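PrgB (Enterococcus faecalis, PDB 6EVU) promotes cell aggregation, biofilm formation and plasmid conjugation by binding and compacting DNA, here represented by its adhesin domain. Local coordinates at residues 65-77 with 154-166. Sequence-based numbering, arbitrary orientation.
With PO4 (phosphate ion), chain B.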
ATOM      1  N   SER A  65     -19.313  -5.416 -12.590  1.00 43.46           N
ATOM      2  CA  SER A  65     -19.207  -4.014 -12.204  1.00 42.71           C
ATOM      3  C   SER A  65     -17.981  -3.407 -12.847  1.00 37.38           C
ATOM      4  O   SER A  65     -17.036  -4.111 -13.199  1.00 34.64           O
ATOM      5  CB  SER A  65     -19.088  -3.871 -10.692  1.00 47.52           C
ATOM      6  OG  SER A  65     -20.208  -4.481 -10.061  1.00 66.50           O
ATOM      7  N   LYS A  66     -17.986  -2.082 -12.971  1.00 42.97           N
ATOM      8  CA  LYS A  66     -16.909  -1.367 -13.641  1.00 44.46           C
ATOM      9  C   LYS A  66     -16.036  -0.593 -12.671  1.00 39.15           C
ATOM     10  O   LYS A  66     -15.379   0.374 -13.068  1.00 41.97           O
ATOM     11  CB  LYS A  66     -17.467  -0.433 -14.705  1.00 51.70           C
ATOM     12  CG  LYS A  66     -18.216  -1.174 -15.819  1.00 61.45           C
ATOM     13  CD  LYS A  66     -17.347  -1.371 -17.058  1.00 70.71           C
ATOM     14  CE  LYS A  66     -16.864  -0.055 -17.661  1.00 75.38           C
ATOM     15  NZ  LYS A  66     -15.935  -0.295 -18.808  1.00 74.45           N
ATOM     16  N   ASP A  67     -16.002  -1.009 -11.412  1.00 34.10           N
ATOM     17  CA  ASP A  67     -15.110  -0.348 -10.482  1.00 36.64           C
ATOM     18  C   ASP A  67     -13.674  -0.666 -10.864  1.00 40.50           C
ATOM     19  O   ASP A  67     -13.403  -1.645 -11.566  1.00 32.26           O
ATOM     20  CB  ASP A  67     -15.421  -0.818  -9.069  1.00 41.25           C
ATOM     21  CG  ASP A  67     -15.226  -2.326  -8.921  1.00 46.58           C
ATOM     22  OD1 ASP A  67     -16.085  -3.119  -9.412  1.00 42.17           O
ATOM     23  OD2 ASP A  67     -14.199  -2.726  -8.334  1.00 40.07           O
ATOM     24  N   ILE A  68     -12.733   0.134 -10.348  1.00 32.59           N
ATOM     25  CA  ILE A  68     -11.313  -0.050 -10.664  1.00 30.82           C
ATOM     26  C   ILE A  68     -10.797  -1.397 -10.198  1.00 27.50           C
ATOM     27  O   ILE A  68      -9.879  -1.975 -10.820  1.00 28.44           O
ATOM     28  CB  ILE A  68     -10.485   1.133 -10.084  1.00 27.98           C
ATOM     29  CG1 ILE A  68      -9.078   1.094 -10.704  1.00 31.38           C
ATOM     30  CG2 ILE A  68     -10.496   1.141  -8.507  1.00 34.99           C
ATOM     31  CD1 ILE A  68      -8.353   2.409 -10.562  1.00 38.81           C
ATOM     32  N   PHE A  69     -11.315  -1.923  -9.072  1.00 29.24           N
ATOM     33  CA  PHE A  69     -10.791  -3.196  -8.595  1.00 31.20           C
ATOM     34  C   PHE A  69     -11.167  -4.307  -9.555  1.00 26.71           C
ATOM     35  O   PHE A  69     -10.384  -5.239  -9.770  1.00 27.15           O
ATOM     36  CB  PHE A  69     -11.301  -3.473  -7.170  1.00 31.45           C
ATOM     37  CG  PHE A  69     -10.971  -2.364  -6.187  1.00 30.94           C
ATOM     38  CD1 PHE A  69      -9.685  -2.226  -5.707  1.00 32.60           C
ATOM     39  CD2 PHE A  69     -11.959  -1.475  -5.766  1.00 38.23           C
ATOM     40  CE1 PHE A  69      -9.352  -1.222  -4.856  1.00 35.27           C
ATOM     41  CE2 PHE A  69     -11.647  -0.438  -4.871  1.00 41.12           C
ATOM     42  CZ  PHE A  69     -10.326  -0.325  -4.417  1.00 33.11           C
ATOM     43  N   THR A  70     -12.401  -4.267 -10.070  1.00 29.40           N
ATOM     44  CA  THR A  70     -12.829  -5.291 -11.010  1.00 28.31           C
ATOM     45  C   THR A  70     -11.979  -5.214 -12.270  1.00 30.20           C
ATOM     46  O   THR A  70     -11.545  -6.248 -12.782  1.00 29.68           O
ATOM     47  CB  THR A  70     -14.318  -5.131 -11.304  1.00 32.49           C
ATOM     48  OG1 THR A  70     -15.065  -5.409 -10.100  1.00 32.74           O
ATOM     49  CG2 THR A  70     -14.769  -6.143 -12.386  1.00 32.77           C
ATOM     50  N   LYS A  71     -11.711  -4.001 -12.761  1.00 28.67           N
ATOM     51  CA  LYS A  71     -10.825  -3.834 -13.910  1.00 30.36           C
ATOM     52  C   LYS A  71      -9.428  -4.397 -13.649  1.00 29.15           C
ATOM     53  O   LYS A  71      -8.790  -4.945 -14.572  1.00 27.57           O
ATOM     54  CB  LYS A  71     -10.743  -2.356 -14.304  1.00 27.23           C
ATOM     55  CG  LYS A  71     -12.071  -1.857 -14.887  1.00 27.69           C
ATOM     56  CD  LYS A  71     -11.978  -0.347 -15.182  1.00 35.64           C
ATOM     57  CE  LYS A  71     -13.307   0.184 -15.759  1.00 37.45           C
ATOM     58  NZ  LYS A  71     -13.084   1.637 -16.122  1.00 41.24           N
ATOM     59  N   LEU A  72      -8.933  -4.234 -12.437  1.00 26.38           N
ATOM     60  CA  LEU A  72      -7.631  -4.751 -12.063  1.00 24.96           C
ATOM     61  C   LEU A  72      -7.541  -6.266 -12.043  1.00 24.48           C
ATOM     62  O   LEU A  72      -6.516  -6.817 -12.356  1.00 25.51           O
ATOM     63  CB  LEU A  72      -7.185  -4.191 -10.722  1.00 23.69           C
ATOM     64  CG  LEU A  72      -6.697  -2.757 -10.769  1.00 24.48           C
ATOM     65  CD1 LEU A  72      -6.635  -2.168  -9.381  1.00 31.51           C
ATOM     66  CD2 LEU A  72      -5.350  -2.676 -11.454  1.00 28.24           C
ATOM     67  N   ARG A  73      -8.619  -6.934 -11.649  1.00 26.52           N
ATOM     68  CA  ARG A  73      -8.590  -8.380 -11.513  1.00 27.54           C
ATOM     69  C   ARG A  73      -8.784  -9.197 -12.786  1.00 26.30           C
ATOM     70  O   ARG A  73      -9.721  -9.942 -12.927  1.00 28.85           O
ATOM     71  CB  ARG A  73      -9.591  -8.825 -10.448  1.00 26.40           C
ATOM     72  CG  ARG A  73      -9.270  -8.340  -9.056  1.00 26.75           C
ATOM     73  CD  ARG A  73     -10.169  -8.970  -8.016  1.00 29.98           C
ATOM     74  NE  ARG A  73     -11.549  -8.772  -8.387  1.00 30.55           N
ATOM     75  CZ  ARG A  73     -12.297  -7.765  -7.975  1.00 31.84           C
ATOM     76  NH1 ARG A  73     -11.830  -6.879  -7.129  1.00 29.70           N
ATOM     77  NH2 ARG A  73     -13.525  -7.664  -8.403  1.00 31.35           N
ATOM     78  N   LYS A  74      -7.856  -9.026 -13.699  1.00 28.15           N
ATOM     79  CA  LYS A  74      -7.789  -9.761 -14.932  1.00 30.68           C
ATOM     80  C   LYS A  74      -6.303  -9.937 -15.243  1.00 27.15           C
ATOM     81  O   LYS A  74      -5.473  -9.169 -14.798  1.00 26.87           O
ATOM     82  CB  LYS A  74      -8.575  -9.113 -16.064  1.00 27.10           C
ATOM     83  CG  LYS A  74      -8.141  -7.738 -16.499  1.00 27.53           C
ATOM     84  CD  LYS A  74      -8.906  -7.310 -17.742  1.00 31.32           C
ATOM     85  CE  LYS A  74      -8.754  -5.825 -18.024  1.00 28.35           C
ATOM     86  NZ  LYS A  74      -9.611  -5.030 -17.130  1.00 29.38           N
ATOM     87  N   ASP A  75      -5.982 -10.968 -15.993  1.00 28.51           N
ATOM     88  CA  ASP A  75      -4.588 -11.264 -16.306  1.00 28.28           C
ATOM     89  C   ASP A  75      -4.236 -10.505 -17.575  1.00 31.74           C
ATOM     90  O   ASP A  75      -4.787 -10.798 -18.643  1.00 32.25           O
ATOM     91  CB  ASP A  75      -4.429 -12.769 -16.499  1.00 28.91           C
ATOM     92  CG  ASP A  75      -2.983 -13.190 -16.603  1.00 32.39           C
ATOM     93  OD1 ASP A  75      -2.122 -12.374 -16.919  1.00 30.58           O
ATOM     94  OD2 ASP A  75      -2.707 -14.367 -16.327  1.00 30.94           O
ATOM     95  N   MET A  76      -3.337  -9.532 -17.466  1.00 26.84           N
ATOM     96  CA  MET A  76      -2.927  -8.753 -18.637  1.00 27.16           C
ATOM     97  C   MET A  76      -1.543  -9.144 -19.137  1.00 31.98           C
ATOM     98  O   MET A  76      -0.958  -8.400 -19.929  1.00 36.03           O
ATOM     99  CB  MET A  76      -2.972  -7.264 -18.315  1.00 33.10           C
ATOM    100  CG  MET A  76      -4.359  -6.820 -17.947  1.00 33.92           C
ATOM    101  SD  MET A  76      -5.574  -7.037 -19.238  1.00 33.54           S
ATOM    102  CE  MET A  76      -5.374  -5.570 -20.272  1.00 33.50           C
ATOM    103  N   GLY A  77      -0.986 -10.255 -18.652  1.00 30.12           N
ATOM    104  CA  GLY A  77       0.276 -10.731 -19.204  1.00 34.26           C
ATOM    105  C   GLY A  77       0.125 -10.917 -20.700  1.00 39.43           C
ATOM    106  O   GLY A  77      -0.817 -11.566 -21.140  1.00 43.17           O
ATOM    107  N   ILE A 154      -0.429  11.118  -3.282  1.00 30.50           N
ATOM    108  CA  ILE A 154      -1.095  10.762  -2.034  1.00 35.23           C
ATOM    109  C   ILE A 154      -2.218   9.760  -2.254  1.00 36.69           C
ATOM    110  O   ILE A 154      -2.661   9.123  -1.291  1.00 37.04           O
ATOM    111  CB  ILE A 154      -1.628  12.039  -1.357  1.00 38.79           C
ATOM    112  CG1 ILE A 154      -0.498  13.062  -1.243  1.00 40.58           C
ATOM    113  CG2 ILE A 154      -2.223  11.733  -0.008  1.00 47.18           C
ATOM    114  CD1 ILE A 154       0.714  12.559  -0.442  1.00 34.53           C
ATOM    115  N   ILE A 155      -2.688   9.605  -3.489  1.00 36.28           N
ATOM    116  CA  ILE A 155      -3.527   8.466  -3.848  1.00 33.43           C
ATOM    117  C   ILE A 155      -2.673   7.259  -4.234  1.00 28.22           C
ATOM    118  O   ILE A 155      -2.972   6.105  -3.859  1.00 30.93           O
ATOM    119  CB  ILE A 155      -4.451   8.908  -4.998  1.00 28.35           C
ATOM    120  CG1 ILE A 155      -5.470   9.954  -4.505  1.00 34.55           C
ATOM    121  CG2 ILE A 155      -5.169   7.710  -5.679  1.00 31.09           C
ATOM    122  CD1 ILE A 155      -6.324  10.549  -5.615  1.00 36.57           C
ATOM    123  N   THR A 156      -1.576   7.534  -4.928  1.00 27.10           N
ATOM    124  CA  THR A 156      -0.470   6.600  -5.164  1.00 23.41           C
ATOM    125  C   THR A 156      -0.743   5.472  -6.181  1.00 25.41           C
ATOM    126  O   THR A 156      -0.461   5.648  -7.357  1.00 27.82           O
ATOM    127  CB  THR A 156       0.008   6.020  -3.802  1.00 25.99           C
ATOM    128  OG1 THR A 156      -0.124   7.089  -2.811  1.00 28.15           O
ATOM    129  CG2 THR A 156       1.472   5.579  -3.809  1.00 26.29           C
ATOM    130  N   ALA A 157      -1.225   4.328  -5.751  1.00 26.02           N
ATOM    131  CA  ALA A 157      -1.250   3.162  -6.635  1.00 23.11           C
ATOM    132  C   ALA A 157      -2.465   2.286  -6.382  1.00 31.73           C
ATOM    133  O   ALA A 157      -2.852   2.064  -5.236  1.00 26.78           O
ATOM    134  CB  ALA A 157      -0.009   2.299  -6.448  1.00 22.04           C
ATOM    135  N   PHE A 158      -2.990   1.692  -7.451  1.00 23.10           N
ATOM    136  CA  PHE A 158      -3.940   0.584  -7.353  1.00 23.88           C
ATOM    137  C   PHE A 158      -3.301  -0.593  -8.040  1.00 23.28           C
ATOM    138  O   PHE A 158      -2.804  -0.442  -9.155  1.00 26.40           O
ATOM    139  CB  PHE A 158      -5.268   0.930  -8.037  1.00 25.12           C
ATOM    140  CG  PHE A 158      -6.031   2.063  -7.372  1.00 24.66           C
ATOM    141  CD1 PHE A 158      -5.629   3.374  -7.582  1.00 26.68           C
ATOM    142  CD2 PHE A 158      -7.168   1.819  -6.565  1.00 31.18           C
ATOM    143  CE1 PHE A 158      -6.363   4.465  -6.986  1.00 35.53           C
ATOM    144  CE2 PHE A 158      -7.866   2.903  -5.937  1.00 31.16           C
ATOM    145  CZ  PHE A 158      -7.458   4.192  -6.157  1.00 33.30           C
ATOM    146  N   ILE A 159      -3.252  -1.753  -7.378  1.00 20.59           N
ATOM    147  CA  ILE A 159      -2.495  -2.883  -7.921  1.00 20.31           C
ATOM    148  C   ILE A 159      -3.347  -4.135  -7.834  1.00 22.78           C
ATOM    149  O   ILE A 159      -3.973  -4.417  -6.800  1.00 23.73           O
ATOM    150  CB  ILE A 159      -1.143  -3.040  -7.165  1.00 22.70           C
ATOM    151  CG1 ILE A 159      -0.212  -1.829  -7.546  1.00 26.86           C
ATOM    152  CG2 ILE A 159      -0.443  -4.439  -7.467  1.00 22.38           C
ATOM    153  CD1 ILE A 159       1.054  -1.736  -6.820  1.00 38.21           C
ATOM    154  N   GLY A 160      -3.302  -4.962  -8.887  1.00 21.70           N
ATOM    155  CA  GLY A 160      -4.075  -6.196  -8.783  1.00 23.27           C
ATOM    156  C   GLY A 160      -3.911  -7.054 -10.022  1.00 23.16           C
ATOM    157  O   GLY A 160      -3.325  -6.624 -11.023  1.00 23.22           O
ATOM    158  N   THR A 161      -4.475  -8.263  -9.946  1.00 22.04           N
ATOM    159  CA  THR A 161      -4.480  -9.191 -11.079  1.00 22.64           C
ATOM    160  C   THR A 161      -5.553 -10.252 -10.825  1.00 29.95           C
ATOM    161  O   THR A 161      -6.247 -10.229  -9.819  1.00 25.90           O
ATOM    162  CB  THR A 161      -3.085  -9.801 -11.291  1.00 23.09           C
ATOM    163  OG1 THR A 161      -3.103 -10.526 -12.554  1.00 24.04           O
ATOM    164  CG2 THR A 161      -2.760 -10.804 -10.191  1.00 24.64           C
ATOM    165  N   ASN A 162      -5.689 -11.165 -11.757  1.00 24.99           N
ATOM    166  CA  ASN A 162      -6.584 -12.306 -11.642  1.00 31.06           C
ATOM    167  C   ASN A 162      -6.044 -13.301 -10.625  1.00 27.75           C
ATOM    168  O   ASN A 162      -4.850 -13.604 -10.630  1.00 29.46           O
ATOM    169  CB  ASN A 162      -6.624 -12.956 -13.043  1.00 34.12           C
ATOM    170  CG  ASN A 162      -7.549 -14.086 -13.140  1.00 40.02           C
ATOM    171  OD1 ASN A 162      -8.670 -14.057 -12.628  1.00 35.68           O
ATOM    172  ND2 ASN A 162      -7.125 -15.088 -13.877  1.00 38.99           N
ATOM    173  N   ARG A 163      -6.919 -13.945  -9.858  1.00 26.99           N
ATOM    174  CA  ARG A 163      -6.427 -14.967  -8.933  1.00 28.99           C
ATOM    175  C   ARG A 163      -6.714 -16.361  -9.494  1.00 32.96           C
ATOM    176  O   ARG A 163      -7.873 -16.760  -9.588  1.00 34.63           O
ATOM    177  CB  ARG A 163      -7.064 -14.815  -7.549  1.00 28.99           C
ATOM    178  CG  ARG A 163      -6.602 -15.881  -6.583  1.00 32.64           C
ATOM    179  CD  ARG A 163      -7.077 -15.658  -5.131  1.00 36.49           C
ATOM    180  NE  ARG A 163      -6.429 -14.514  -4.486  1.00 31.83           N
ATOM    181  CZ  ARG A 163      -5.178 -14.555  -4.046  1.00 33.88           C
ATOM    182  NH1 ARG A 163      -4.475 -15.665  -4.176  1.00 33.52           N
ATOM    183  NH2 ARG A 163      -4.639 -13.517  -3.455  1.00 31.91           N
ATOM    184  N   VAL A 164      -5.663 -17.123  -9.828  1.00 31.38           N
ATOM    185  CA  VAL A 164      -5.832 -18.523 -10.208  1.00 32.84           C
ATOM    186  C   VAL A 164      -5.301 -19.493  -9.156  1.00 35.31           C
ATOM    187  O   VAL A 164      -5.559 -20.699  -9.267  1.00 38.11           O
ATOM    188  CB  VAL A 164      -5.163 -18.842 -11.570  1.00 38.76           C
ATOM    189  CG1 VAL A 164      -5.590 -17.892 -12.657  1.00 37.03           C
ATOM    190  CG2 VAL A 164      -3.675 -18.844 -11.467  1.00 44.40           C
ATOM    191  N   ASN A 165      -4.513 -19.033  -8.191  1.00 36.64           N
ATOM    192  CA  ASN A 165      -3.972 -19.941  -7.177  1.00 38.31           C
ATOM    193  C   ASN A 165      -3.988 -19.210  -5.852  1.00 38.50           C
ATOM    194  O   ASN A 165      -4.580 -18.134  -5.732  1.00 39.85           O
ATOM    195  CB  ASN A 165      -2.569 -20.432  -7.558  1.00 34.66           C
ATOM    196  CG  ASN A 165      -1.622 -19.279  -7.804  1.00 39.05           C
ATOM    197  OD1 ASN A 165      -1.525 -18.379  -6.975  1.00 35.61           O
ATOM    198  ND2 ASN A 165      -0.927 -19.297  -8.934  1.00 34.69           N
ATOM    199  N   GLY A 166      -3.327 -19.790  -4.843  1.00 38.06           N
ATOM    200  CA  GLY A 166      -3.365 -19.225  -3.515  1.00 39.05           C
ATOM    201  C   GLY A 166      -2.237 -18.270  -3.157  1.00 40.71           C
ATOM    202  O   GLY A 166      -2.115 -17.909  -1.983  1.00 39.70           O
TER
HETATM  203  P   PO4 B 601     -12.863 -12.402  -8.593  0.61 31.48           P
HETATM  204  O1  PO4 B 601     -13.620 -11.965  -7.353  0.61 29.97           O
HETATM  205  O2  PO4 B 601     -11.618 -13.160  -8.133  0.61 34.64           O
HETATM  206  O3  PO4 B 601     -13.740 -13.358  -9.385  0.61 37.68           O
HETATM  207  O4  PO4 B 601     -12.492 -11.300  -9.544  0.61 29.80           O
HETATM  208  O   HOH W   1      -4.474 -15.760 -15.000  1.00 31.57           O
HETATM  209  O   HOH W   2      -1.946  -9.165 -14.822  1.00 25.47           O
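Ile68 and Phe158 meet at about a right angle, the methyl CD1 of Ile68 lying over one face of the Phe158 ring in a CH-pi contact, 4.2 Å from its centroid and 19° off the normal. CG1 anti to the backbone N (chi1 -167°) carries CD1 there, while the CG2 branch reaches the CD2 side of the ring. The same CG2 sits over the centre of the Phe69 ring, whose CE1 meets the edge of Phe158 at CD2 (4.1 Å). One turn on, Leu72 sets CD1 against Phe158 CB at 3.6 Å and CD2 near the backbone of Gly160.

Beyond Leu72 the helix ends in an inverse gamma turn centred on Arg73, and the contact passes to backbone: Arg73 CA makes a CA-H...O contact with Thr161 O at 3.4 Å. The Arg73 guanidinium lies with one face over Phe69 O and Thr70 CA, and NE donates to O4 of a phosphate (2.9 Å), probably from the crystallisation liquor and also held by Val296 N. Two waters bridge the segments past the helix: one accepts from Asn162 ND2 and donates to Asp75 OD2 (2.6 Å), another links Met76 N to Thr161 OG1. Asp75 OD1 accepts from Gly77 N in an Asx turn and also bonds Ser142. Asn146 ND2, from strand 145-150, grips Leu72 O and Lys74 O while its backbone pairs with Gly160.

Phe158 points toward helix 68-72 and Ile159 away; Leu72 also touches Ala299, and Phe69 Trp301, on strand 299-302. The helix thus lies across one face of this antiparallel sheet of the GbpC-family domain, its axis 8.1 Å from that of strand 157-160 at 43°. No direct hydrogen bond joins the two segments: apolar side chains seat the helix, and Asn146 and two waters link its exit to the strand, the CA-H...O contacts only supplementing them.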